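Local coordinates for protein high choriolytic enzyme 1 (PDB 3VTG) that breaks down the inner layer of the fish egg envelope at hatching, as a zinc metalloendopeptidase of the astacin family, at residues Q111-R116 with T140-T145. Sequence-based numbering, arbitrary orientation.
Sequences QTRSDR and TNNLNT
The guanidinium of Arg113 lies flat against the side-chain amide of Asn142, the two planes only 14° apart and Asn142 OD1 3.6 Å from Arg113 CZ, over the centre of the group. Two beta turns of the astacin catalytic domain meet here: a type I turn, Arg113 to Arg116, just beyond the zinc-binding HExxH helix and third zinc ligand His109, and a type I' turn, Asn142 to Thr145. Three hydrogen bonds lie close to the guanidinium plane. Within its own turn Arg113 grips Asp115 side-on, NE to OD1 and NH2 to OD2, the latter a salt bridge of 2.9 Å and nearly straight at 175°. From the other turn, the carbonyl O of Thr145 accepts from Arg113 NH2 at 2.9 Å; the bonds from NH1 to Thr145 O and OG1 are weak. A bend at chi3 (58°) turns the end of the arginine across the type I' turn. A leucine in its place would probably leave Asp115 without its charged mate, strip Thr145 O of this donor and take the stacked group from over the Asn142 amide.

Beside the stack, Thr140 and Asn142 hold Ser114. Thr140 OG1 takes the amide hydrogen of Ser114 N at 3.1 Å and gives its own to Asn142 OD1, which also accepts from the chain terminus, Asn1 N. With its oxygen held in this way, the Asn142 amide directs ND2 at Ser114 OG, which lies near the amide plane. Thr112, its side chain about 9 Å from the zinc, bonds through OG1 to the backbone O of His109. Ser114 OG donates a hydrogen bond to a water 2.8 Å away, and that water donates in turn to Thr140 O.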
loop_
_atom_site.group_PDB
_atom_site.type_symbol
_atom_site.label_atom_id
_atom_site.label_comp_id
_atom_site.label_asym_id
_atom_site.label_seq_id
_atom_site.Cartn_x
_atom_site.Cartn_y
_atom_site.Cartn_z
ATOM N N GLN A 111 -7.705 3.708 6.821
ATOM C CA GLN A 111 -8.259 4.550 7.881
ATOM C C GLN A 111 -8.262 6.043 7.536
ATOM O O GLN A 111 -8.831 6.842 8.274
ATOM C CB GLN A 111 -7.561 4.298 9.228
ATOM C CG GLN A 111 -6.189 4.944 9.397
ATOM C CD GLN A 111 -5.059 4.141 8.779
ATOM O OE1 GLN A 111 -5.238 2.989 8.372
ATOM N NE2 GLN A 111 -3.881 4.750 8.709
ATOM N N THR A 112 -7.633 6.412 6.422
ATOM C CA THR A 112 -7.613 7.810 5.977
ATOM C C THR A 112 -8.645 8.109 4.887
ATOM O O THR A 112 -8.721 9.235 4.399
ATOM C CB THR A 112 -6.214 8.258 5.500
ATOM O OG1 THR A 112 -5.890 7.623 4.256
ATOM C CG2 THR A 112 -5.150 7.944 6.547
ATOM N N ARG A 113 -9.438 7.106 4.507
ATOM C CA ARG A 113 -10.521 7.305 3.537
ATOM C C ARG A 113 -11.452 8.432 3.977
ATOM O O ARG A 113 -11.665 8.643 5.172
ATOM C CB ARG A 113 -11.337 6.026 3.366
ATOM C CG ARG A 113 -10.755 5.010 2.398
ATOM C CD ARG A 113 -11.591 3.738 2.383
ATOM N NE ARG A 113 -12.987 3.974 2.015
ATOM C CZ ARG A 113 -13.562 3.560 0.888
ATOM N NH1 ARG A 113 -12.874 2.870 -0.018
ATOM N NH2 ARG A 113 -14.838 3.836 0.670
ATOM N N SER A 114 -12.012 9.145 3.005
ATOM C CA SER A 114 -12.899 10.271 3.284
ATOM C C SER A 114 -14.126 9.889 4.111
ATOM O O SER A 114 -14.684 10.733 4.810
ATOM C CB SER A 114 -13.342 10.926 1.978
ATOM O OG SER A 114 -14.027 9.992 1.166
ATOM N N ASP A 115 -14.536 8.624 4.030
ATOM C CA ASP A 115 -15.718 8.135 4.737
ATOM C C ASP A 115 -15.400 7.389 6.041
ATOM O O ASP A 115 -16.287 6.785 6.640
ATOM C CB ASP A 115 -16.574 7.256 3.804
ATOM C CG ASP A 115 -15.828 6.036 3.272
ATOM O OD1 ASP A 115 -14.623 5.867 3.555
ATOM O OD2 ASP A 115 -16.460 5.236 2.558
ATOM N N ARG A 116 -14.147 7.462 6.488
ATOM C CA ARG A 116 -13.662 6.629 7.596
ATOM C C ARG A 116 -14.401 6.795 8.930
ATOM O O ARG A 116 -14.494 5.841 9.701
ATOM C CB ARG A 116 -12.150 6.812 7.792
ATOM C CG ARG A 116 -11.727 8.170 8.339
ATOM C CD ARG A 116 -11.477 8.114 9.838
ATOM N NE ARG A 116 -11.089 9.410 10.396
ATOM C CZ ARG A 116 -9.865 9.929 10.326
ATOM N NH1 ARG A 116 -8.891 9.276 9.703
ATOM N NH2 ARG A 116 -9.613 11.112 10.876
ATOM N N THR A 140 -9.961 11.025 -0.633
ATOM C CA THR A 140 -9.553 9.858 -1.401
ATOM C C THR A 140 -10.507 9.592 -2.557
ATOM O O THR A 140 -11.695 9.903 -2.474
ATOM C CB THR A 140 -9.495 8.611 -0.495
ATOM O OG1 THR A 140 -10.717 8.503 0.249
ATOM C CG2 THR A 140 -8.331 8.707 0.483
ATOM N N ASN A 141 -9.979 9.029 -3.639
ATOM C CA ASN A 141 -10.818 8.483 -4.696
ATOM C C ASN A 141 -11.136 7.044 -4.322
ATOM O O ASN A 141 -10.295 6.155 -4.456
ATOM C CB ASN A 141 -10.126 8.568 -6.061
ATOM C CG ASN A 141 -10.932 7.915 -7.173
ATOM O OD1 ASN A 141 -12.049 7.429 -6.964
ATOM N ND2 ASN A 141 -10.364 7.903 -8.370
ATOM N N ASN A 142 -12.357 6.831 -3.848
ATOM C CA ASN A 142 -12.764 5.544 -3.298
ATOM C C ASN A 142 -13.202 4.520 -4.347
ATOM O O ASN A 142 -13.501 3.372 -4.012
ATOM C CB ASN A 142 -13.837 5.754 -2.225
ATOM C CG ASN A 142 -13.334 6.603 -1.071
ATOM O OD1 ASN A 142 -12.172 6.502 -0.678
ATOM N ND2 ASN A 142 -14.201 7.446 -0.527
ATOM N N LEU A 143 -13.230 4.952 -5.608
ATOM C CA LEU A 143 -13.436 4.069 -6.763
ATOM C C LEU A 143 -14.734 3.255 -6.691
ATOM O O LEU A 143 -14.801 2.129 -7.189
ATOM C CB LEU A 143 -12.210 3.155 -6.961
ATOM C CG LEU A 143 -10.861 3.841 -7.223
ATOM C CD1 LEU A 143 -9.713 2.866 -7.013
ATOM C CD2 LEU A 143 -10.802 4.435 -8.621
ATOM N N ASN A 144 -15.759 3.849 -6.077
ATOM C CA ASN A 144 -17.054 3.196 -5.839
ATOM C C ASN A 144 -16.969 1.917 -5.003
ATOM O O ASN A 144 -17.862 1.067 -5.054
ATOM C CB ASN A 144 -17.809 2.954 -7.159
ATOM C CG ASN A 144 -18.440 4.219 -7.713
ATOM O OD1 ASN A 144 -18.634 5.197 -6.992
ATOM N ND2 ASN A 144 -18.776 4.199 -8.997
ATOM N N THR A 145 -15.892 1.796 -4.231
ATOM C CA THR A 145 -15.708 0.673 -3.319
ATOM C C THR A 145 -15.982 1.135 -1.885
ATOM O O THR A 145 -15.826 2.320 -1.580
ATOM C CB THR A 145 -14.293 0.058 -3.430
ATOM O OG1 THR A 145 -13.320 0.933 -2.840
ATOM C CG2 THR A 145 -13.936 -0.223 -4.890
HETATM O O HOH W 1 -13.533 11.464 -1.184
#